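Local structure of M152 protein (Murid herpesvirus 1, 4G59) at residues 178-181 / 182-185; 203-206 / 207-211; 252-255 / 256-260. The protein is an MHC class I-like viral immunoevasin that probably acts by binding host NKG2D ligands of the RAE-1 family and interfering with MHC class I display. One frame throughout, in Å; residues are numbered along the deposited sequence.

Contact 1. Residues 178-181 / 182-185; sequences MDNP and RHNE
Asn180 grips the chain that follows it with both of its oxygens and lays its side chain against the ring of His183. The amide O OD1 accepts Arg182 N at 2.8 Å, which makes an Asx turn; its donor is tilted 25° from the amide carbonyl plane. The backbone O of Asn180 takes His183 N, also at 2.8 Å, but here the N-H arrives from above the carbonyl plane, closing a type I beta turn from Asn180 to His183. With CG anti to the backbone N (chi1 -177°), the amide lies beside its own carbonyl, where OD1 meets Arg182 N and ND2 lies against the His183 ring. In this tight part Asn180 CB sits over one face of the imidazole, 3.9 Å from its centroid, a CH-pi contact, and amide and ring stack with their planes 28° apart.

The solvent side is that of Arg182 and His183; Arg182 NH1 makes a long, weak ion pair with Glu11. The other flank has no direct bond between side chains and is bridged by two ordered waters. Two bonds accepted by Asn180 therefore fix the turn after helix 161-178, whereas Asn184, whose strongest partner is Thr203, is linked to Asp179 and Asn180 through those waters.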
loop_
_atom_site.group_PDB
_atom_site.type_symbol
_atom_site.label_atom_id
_atom_site.label_comp_id
_atom_site.label_asym_id
_atom_site.label_seq_id
_atom_site.Cartn_x
_atom_site.Cartn_y
_atom_site.Cartn_z
ATOM N N MET B 178 -16.083 -14.048 14.806
ATOM C CA MET B 178 -16.395 -14.510 13.447
ATOM C C MET B 178 -15.239 -15.302 12.911
ATOM O O MET B 178 -15.364 -15.970 11.891
ATOM C CB MET B 178 -16.634 -13.349 12.486
ATOM C CG MET B 178 -17.759 -12.420 12.831
ATOM S SD MET B 178 -18.133 -11.338 11.440
ATOM C CE MET B 178 -16.500 -10.968 10.815
ATOM N N ASP B 179 -14.103 -15.197 13.592
ATOM C CA ASP B 179 -12.855 -15.741 13.079
ATOM C C ASP B 179 -12.842 -17.264 13.088
ATOM O O ASP B 179 -12.701 -17.908 14.127
ATOM C CB ASP B 179 -11.661 -15.185 13.868
ATOM C CG ASP B 179 -10.385 -15.961 13.631
ATOM O OD1 ASP B 179 -10.094 -16.329 12.474
ATOM O OD2 ASP B 179 -9.668 -16.186 14.619
ATOM N N ASN B 180 -12.966 -17.821 11.899
ATOM C CA ASN B 180 -12.999 -19.243 11.713
ATOM C C ASN B 180 -12.242 -19.576 10.441
ATOM O O ASN B 180 -12.733 -19.310 9.352
ATOM C CB ASN B 180 -14.451 -19.693 11.600
ATOM C CG ASN B 180 -14.584 -21.193 11.475
ATOM O OD1 ASN B 180 -13.691 -21.879 10.956
ATOM N ND2 ASN B 180 -15.706 -21.715 11.948
ATOM N N PRO B 181 -11.067 -20.209 10.578
ATOM C CA PRO B 181 -10.190 -20.528 9.441
ATOM C C PRO B 181 -10.915 -21.345 8.375
ATOM O O PRO B 181 -10.501 -21.314 7.215
ATOM C CB PRO B 181 -9.096 -21.417 10.058
ATOM C CG PRO B 181 -9.263 -21.344 11.538
ATOM C CD PRO B 181 -10.667 -20.899 11.817
ATOM N N ARG B 182 -11.951 -22.092 8.769
ATOM C CA ARG B 182 -12.671 -22.940 7.819
ATOM C C ARG B 182 -13.676 -22.143 7.005
ATOM O O ARG B 182 -14.171 -22.637 6.002
ATOM C CB ARG B 182 -13.334 -24.151 8.514
ATOM C CG ARG B 182 -12.311 -24.977 9.285
ATOM C CD ARG B 182 -12.863 -26.194 10.015
ATOM N NE ARG B 182 -11.730 -27.046 10.385
ATOM C CZ ARG B 182 -10.917 -26.799 11.406
ATOM N NH1 ARG B 182 -11.116 -25.735 12.189
ATOM N NH2 ARG B 182 -9.905 -27.620 11.646
ATOM N N HIS B 183 -13.953 -20.907 7.410
ATOM C CA HIS B 183 -14.904 -20.093 6.660
ATOM C C HIS B 183 -14.226 -19.312 5.537
ATOM O O HIS B 183 -14.895 -18.765 4.665
ATOM C CB HIS B 183 -15.688 -19.152 7.577
ATOM C CG HIS B 183 -16.638 -19.853 8.491
ATOM N ND1 HIS B 183 -17.786 -19.262 8.969
ATOM C CD2 HIS B 183 -16.607 -21.100 9.022
ATOM C CE1 HIS B 183 -18.421 -20.112 9.760
ATOM N NE2 HIS B 183 -17.722 -21.232 9.810
ATOM N N ASN B 184 -12.898 -19.265 5.560
ATOM C CA ASN B 184 -12.162 -18.518 4.565
ATOM C C ASN B 184 -11.984 -19.356 3.299
ATOM O O ASN B 184 -12.105 -20.581 3.342
ATOM C CB ASN B 184 -10.806 -18.127 5.147
ATOM C CG ASN B 184 -10.921 -17.287 6.438
ATOM O OD1 ASN B 184 -11.903 -16.581 6.655
ATOM N ND2 ASN B 184 -9.875 -17.358 7.277
ATOM N N GLU B 185 -11.697 -18.713 2.170
ATOM C CA GLU B 185 -11.444 -19.473 0.937
ATOM C C GLU B 185 -9.970 -19.386 0.543
ATOM O O GLU B 185 -9.397 -18.290 0.477
ATOM C CB GLU B 185 -12.318 -18.973 -0.223
ATOM C CG GLU B 185 -11.932 -19.501 -1.621
ATOM C CD GLU B 185 -12.628 -18.735 -2.756
ATOM O OE1 GLU B 185 -13.873 -18.803 -2.873
ATOM O OE2 GLU B 185 -11.919 -18.061 -3.534
HETATM O O HOH W 1 -10.235 -15.737 9.742
HETATM O O HOH W 2 -13.133 -16.343 9.247
#

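Contact 2. Residues 203-206 / 207-211; sequences TQVP and LAYNI. With NAG (2-acetamido-2-deoxy-beta-D-glucopyranose), chain F.
Val205 O is the acceptor on which Leu207 and Tyr209 converge. The phenol of Tyr209 donates through OH to Val205 O at 2.6 Å, with the donor tilted 22° from the carbonyl plane, and Leu207 N bonds to the same oxygen at 2.8 Å. That second bond is bent, 135° at the hydrogen, as expected of the inverse gamma turn centred on Pro206. Beside it Val205 CG1 and Leu207 CD1 meet at 3.8 Å, the two side chains lying alongside and pointing the same way. Thr203 approaches from the opposite direction to the tyrosine and brings CG2 obliquely to within 3.8 Å of Tyr209 CE2.

The loop carries the chain from strand 196-203 in one four-stranded sheet to strand 210-213 in another, consistent with the immunoglobulin-like domain of an MHC class I relative. A second inverse gamma turn, at Ala208, is closed by a weak bond from Tyr209 N to Leu207 O.

Further out, Ile175 of helix 161-178 packs on Val205, Pro206 and Leu207, and Thr203 OG1, bonded to Asn184, takes a weak bond from Val205 N. At the strand, Asn210 ND2 is joined covalently to C1 of the N-acetylglucosamine at 1.4 Å.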
loop_
_atom_site.group_PDB
_atom_site.type_symbol
_atom_site.label_atom_id
_atom_site.label_comp_id
_atom_site.label_asym_id
_atom_site.label_seq_id
_atom_site.Cartn_x
_atom_site.Cartn_y
_atom_site.Cartn_z
ATOM N N THR B 203 -11.346 -13.581 2.864
ATOM C CA THR B 203 -11.928 -13.671 4.191
ATOM C C THR B 203 -12.719 -12.408 4.494
ATOM O O THR B 203 -12.535 -11.385 3.824
ATOM C CB THR B 203 -10.812 -13.874 5.244
ATOM O OG1 THR B 203 -11.382 -14.187 6.524
ATOM C CG2 THR B 203 -9.884 -12.618 5.349
ATOM N N GLN B 204 -13.594 -12.478 5.496
ATOM C CA GLN B 204 -14.395 -11.321 5.913
ATOM C C GLN B 204 -14.061 -10.902 7.342
ATOM O O GLN B 204 -14.843 -10.218 8.016
ATOM C CB GLN B 204 -15.876 -11.662 5.824
ATOM C CG GLN B 204 -16.382 -11.933 4.398
ATOM C CD GLN B 204 -17.858 -12.339 4.376
ATOM O OE1 GLN B 204 -18.569 -12.195 5.375
ATOM N NE2 GLN B 204 -18.316 -12.851 3.240
ATOM N N VAL B 205 -12.896 -11.340 7.799
ATOM C CA VAL B 205 -12.471 -11.150 9.171
ATOM C C VAL B 205 -11.151 -10.388 9.168
ATOM O O VAL B 205 -10.109 -10.948 8.835
ATOM C CB VAL B 205 -12.299 -12.498 9.859
ATOM C CG1 VAL B 205 -11.706 -12.327 11.265
ATOM C CG2 VAL B 205 -13.639 -13.201 9.924
ATOM N N PRO B 206 -11.200 -9.100 9.536
ATOM C CA PRO B 206 -10.032 -8.223 9.390
ATOM C C PRO B 206 -8.936 -8.430 10.433
ATOM O O PRO B 206 -8.722 -7.563 11.298
ATOM C CB PRO B 206 -10.629 -6.814 9.547
ATOM C CG PRO B 206 -11.911 -7.027 10.407
ATOM C CD PRO B 206 -12.427 -8.364 9.928
ATOM N N LEU B 207 -8.200 -9.525 10.332
ATOM C CA LEU B 207 -7.057 -9.716 11.230
ATOM C C LEU B 207 -5.735 -9.430 10.525
ATOM O O LEU B 207 -5.650 -9.464 9.285
ATOM C CB LEU B 207 -7.060 -11.129 11.825
ATOM C CG LEU B 207 -8.201 -11.409 12.796
ATOM C CD1 LEU B 207 -8.426 -12.906 13.002
ATOM C CD2 LEU B 207 -7.911 -10.688 14.134
ATOM N N ALA B 208 -4.699 -9.133 11.308
ATOM C CA ALA B 208 -3.375 -8.914 10.721
ATOM C C ALA B 208 -2.706 -10.236 10.381
ATOM O O ALA B 208 -1.789 -10.668 11.060
ATOM C CB ALA B 208 -2.492 -8.084 11.627
ATOM N N TYR B 209 -3.169 -10.875 9.319
ATOM C CA TYR B 209 -2.630 -12.160 8.929
ATOM C C TYR B 209 -1.212 -12.025 8.410
ATOM O O TYR B 209 -0.814 -10.992 7.866
ATOM C CB TYR B 209 -3.489 -12.790 7.832
ATOM C CG TYR B 209 -4.953 -12.950 8.179
ATOM C CD1 TYR B 209 -5.405 -14.030 8.926
ATOM C CD2 TYR B 209 -5.890 -12.037 7.719
ATOM C CE1 TYR B 209 -6.767 -14.181 9.220
ATOM C CE2 TYR B 209 -7.235 -12.173 8.004
ATOM C CZ TYR B 209 -7.666 -13.232 8.756
ATOM O OH TYR B 209 -9.013 -13.337 9.023
ATOM N N ASN B 210 -0.442 -13.088 8.598
ATOM C CA ASN B 210 0.903 -13.150 8.066
ATOM C C ASN B 210 1.016 -14.343 7.133
ATOM O O ASN B 210 0.725 -15.475 7.519
ATOM C CB ASN B 210 1.925 -13.262 9.198
ATOM C CG ASN B 210 3.352 -13.317 8.691
ATOM O OD1 ASN B 210 3.597 -13.268 7.485
ATOM N ND2 ASN B 210 4.304 -13.420 9.611
ATOM N N ILE B 211 1.449 -14.088 5.906
ATOM C CA ILE B 211 1.659 -15.153 4.941
ATOM C C ILE B 211 3.159 -15.228 4.615
ATOM O O ILE B 211 3.798 -14.204 4.353
ATOM C CB ILE B 211 0.807 -14.928 3.684
ATOM C CG1 ILE B 211 1.020 -16.030 2.665
ATOM C CG2 ILE B 211 1.115 -13.611 3.037
ATOM C CD1 ILE B 211 -0.160 -16.128 1.677
HETATM C C1 NAG F . 5.360 -12.590 9.974
HETATM C C2 NAG F . 5.186 -12.419 11.479
HETATM C C3 NAG F . 6.312 -11.548 12.013
HETATM C C4 NAG F . 7.624 -12.215 11.646
HETATM C C5 NAG F . 7.680 -12.349 10.130
HETATM C C6 NAG F . 9.005 -12.950 9.680
HETATM C C7 NAG F . 2.962 -12.479 12.444
HETATM C C8 NAG F . 1.673 -11.751 12.686
HETATM N N2 NAG F . 3.901 -11.818 11.772
HETATM O O3 NAG F . 6.206 -11.434 13.413
HETATM O O4 NAG F . 8.703 -11.430 12.097
HETATM O O5 NAG F . 6.619 -13.183 9.721
HETATM O O6 NAG F . 9.004 -13.094 8.277
HETATM O O7 NAG F . 3.117 -13.629 12.855
#

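Contact 3. Residues 252-255 / 256-260; sequences ISSP and TGWYA
Thr256 OG1 is gripped by two groups: Ser254 OG donates to it at 2.8 Å, and the carboxylate of Asp179 holds it through OD2. With chi1 at 62°, Thr256 has this oxygen between its backbone N and carbonyl carbon. Ser254 OG, anti to its N at chi1 165°, is on the side where Thr256 OG1 lies, while Ser254 CB sits over one face of the Trp258 indole. The distance from Ser254 CB to the centroid of the five-membered ring is 3.5 Å, a close CH-pi contact. Trp258 NE1 is bonded not to the serine but to Asp179 OD1. This bond and the serine CB over the ring face limit rotation of the indole.

The backbone identifies the connection as a type I turn with a G1 bulge, closing the hairpin of strands 250-253 and 258-264. Gly257 N bonds to Ser254 O at 2.9 Å, and Ser254 N returns a bond to Trp258 O at 3.0 Å. Gly257 stands at the left-handed bulge position, with phi 108°, where a CB would press on the preceding carbonyl oxygen.

Beyond the turn, Ile252 and Ala260 form an antiparallel hydrogen-bonded pair, Ile252 N to Ala260 O at 2.9 Å and Ala260 N to Ile252 O at 2.8 Å. Ile252 O also meets Tyr259 CA at 3.1 Å in a CA-H...O contact. Ser253 and Tyr259 form the non-hydrogen-bonded pair, their CB atoms 3.8 Å apart on the sheet face away from Ile252. Further along its side chain the Tyr259 ring stacks with Phe10, and the glycan on Asn210 touches Ser253.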
loop_
_atom_site.group_PDB
_atom_site.type_symbol
_atom_site.label_atom_id
_atom_site.label_comp_id
_atom_site.label_asym_id
_atom_site.label_seq_id
_atom_site.Cartn_x
_atom_site.Cartn_y
_atom_site.Cartn_z
ATOM N N ILE B 252 -0.039 -19.445 6.425
ATOM C CA ILE B 252 -0.855 -18.279 6.705
ATOM C C ILE B 252 -1.173 -18.328 8.179
ATOM O O ILE B 252 -1.763 -19.296 8.655
ATOM C CB ILE B 252 -2.159 -18.336 5.919
ATOM C CG1 ILE B 252 -1.873 -18.356 4.421
ATOM C CG2 ILE B 252 -3.001 -17.140 6.230
ATOM C CD1 ILE B 252 -3.104 -18.666 3.557
ATOM N N SER B 253 -0.770 -17.307 8.917
ATOM C CA SER B 253 -0.957 -17.337 10.354
ATOM C C SER B 253 -1.766 -16.151 10.875
ATOM O O SER B 253 -1.665 -15.036 10.372
ATOM C CB SER B 253 0.391 -17.410 11.047
ATOM O OG SER B 253 1.003 -16.150 11.006
ATOM N N SER B 254 -2.581 -16.420 11.888
ATOM C CA SER B 254 -3.515 -15.446 12.433
ATOM C C SER B 254 -3.133 -15.118 13.868
ATOM O O SER B 254 -2.690 -15.993 14.615
ATOM C CB SER B 254 -4.921 -16.033 12.410
ATOM O OG SER B 254 -5.788 -15.282 13.236
ATOM N N PRO B 255 -3.282 -13.847 14.256
ATOM C CA PRO B 255 -2.906 -13.483 15.625
ATOM C C PRO B 255 -3.775 -14.220 16.641
ATOM O O PRO B 255 -3.389 -14.311 17.801
ATOM C CB PRO B 255 -3.193 -11.969 15.692
ATOM C CG PRO B 255 -3.333 -11.515 14.263
ATOM C CD PRO B 255 -3.727 -12.692 13.445
ATOM N N THR B 256 -4.927 -14.738 16.218
ATOM C CA THR B 256 -5.780 -15.481 17.143
ATOM C C THR B 256 -5.268 -16.892 17.422
ATOM O O THR B 256 -5.856 -17.614 18.231
ATOM C CB THR B 256 -7.220 -15.532 16.675
ATOM O OG1 THR B 256 -7.278 -16.226 15.425
ATOM C CG2 THR B 256 -7.741 -14.145 16.501
ATOM N N GLY B 257 -4.184 -17.288 16.765
ATOM C CA GLY B 257 -3.470 -18.480 17.197
ATOM C C GLY B 257 -3.575 -19.714 16.331
ATOM O O GLY B 257 -2.964 -20.738 16.623
ATOM N N TRP B 258 -4.348 -19.626 15.264
ATOM C CA TRP B 258 -4.375 -20.688 14.285
ATOM C C TRP B 258 -3.467 -20.359 13.099
ATOM O O TRP B 258 -3.161 -19.189 12.859
ATOM C CB TRP B 258 -5.808 -20.925 13.824
ATOM C CG TRP B 258 -6.435 -19.771 13.088
ATOM C CD1 TRP B 258 -7.254 -18.806 13.612
ATOM C CD2 TRP B 258 -6.320 -19.484 11.680
ATOM N NE1 TRP B 258 -7.649 -17.944 12.616
ATOM C CE2 TRP B 258 -7.097 -18.338 11.424
ATOM C CE3 TRP B 258 -5.641 -20.094 10.619
ATOM C CZ2 TRP B 258 -7.205 -17.779 10.143
ATOM C CZ3 TRP B 258 -5.749 -19.539 9.344
ATOM C CH2 TRP B 258 -6.527 -18.395 9.117
ATOM N N TYR B 259 -3.016 -21.385 12.370
ATOM C CA TYR B 259 -2.360 -21.159 11.090
ATOM C C TYR B 259 -2.739 -22.257 10.125
ATOM O O TYR B 259 -3.083 -23.364 10.550
ATOM C CB TYR B 259 -0.843 -21.035 11.234
ATOM C CG TYR B 259 -0.122 -22.276 11.697
ATOM C CD1 TYR B 259 0.408 -23.181 10.783
ATOM C CD2 TYR B 259 0.063 -22.528 13.051
ATOM C CE1 TYR B 259 1.092 -24.310 11.207
ATOM C CE2 TYR B 259 0.741 -23.656 13.483
ATOM C CZ TYR B 259 1.251 -24.542 12.558
ATOM O OH TYR B 259 1.921 -25.658 12.998
ATOM N N ALA B 260 -2.693 -21.952 8.826
ATOM C CA ALA B 260 -3.034 -22.934 7.805
ATOM C C ALA B 260 -1.878 -23.102 6.836
ATOM O O ALA B 260 -1.204 -22.131 6.476
ATOM C CB ALA B 260 -4.282 -22.517 7.059
#

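Overall arrangement
The three loops gather at one end of the domain built from the two four-stranded sheets, their centres about 9 to 11 Å apart. Asp179 ties contact 1 to contact 3: its OD2 lies 2.5 Å from Thr256 OG1 and its OD1 2.9 Å from Trp258 NE1, both probable hydrogen bonds. Contact 1 reaches contact 2 through a probable hydrogen bond of 2.5 Å between Asn184 OD1 and Thr203 OG1. Contacts 2 and 3 share a sheet, where Asn210 O and Ser253 N make a probable hydrogen bond of 2.7 Å, and Tyr209 CE1 packs on Trp258 CZ2 at 3.7 Å. The Asn210 glycan lies beside contacts 2 and 3, about 14 Å from the Asn184 side chain (nearest atoms).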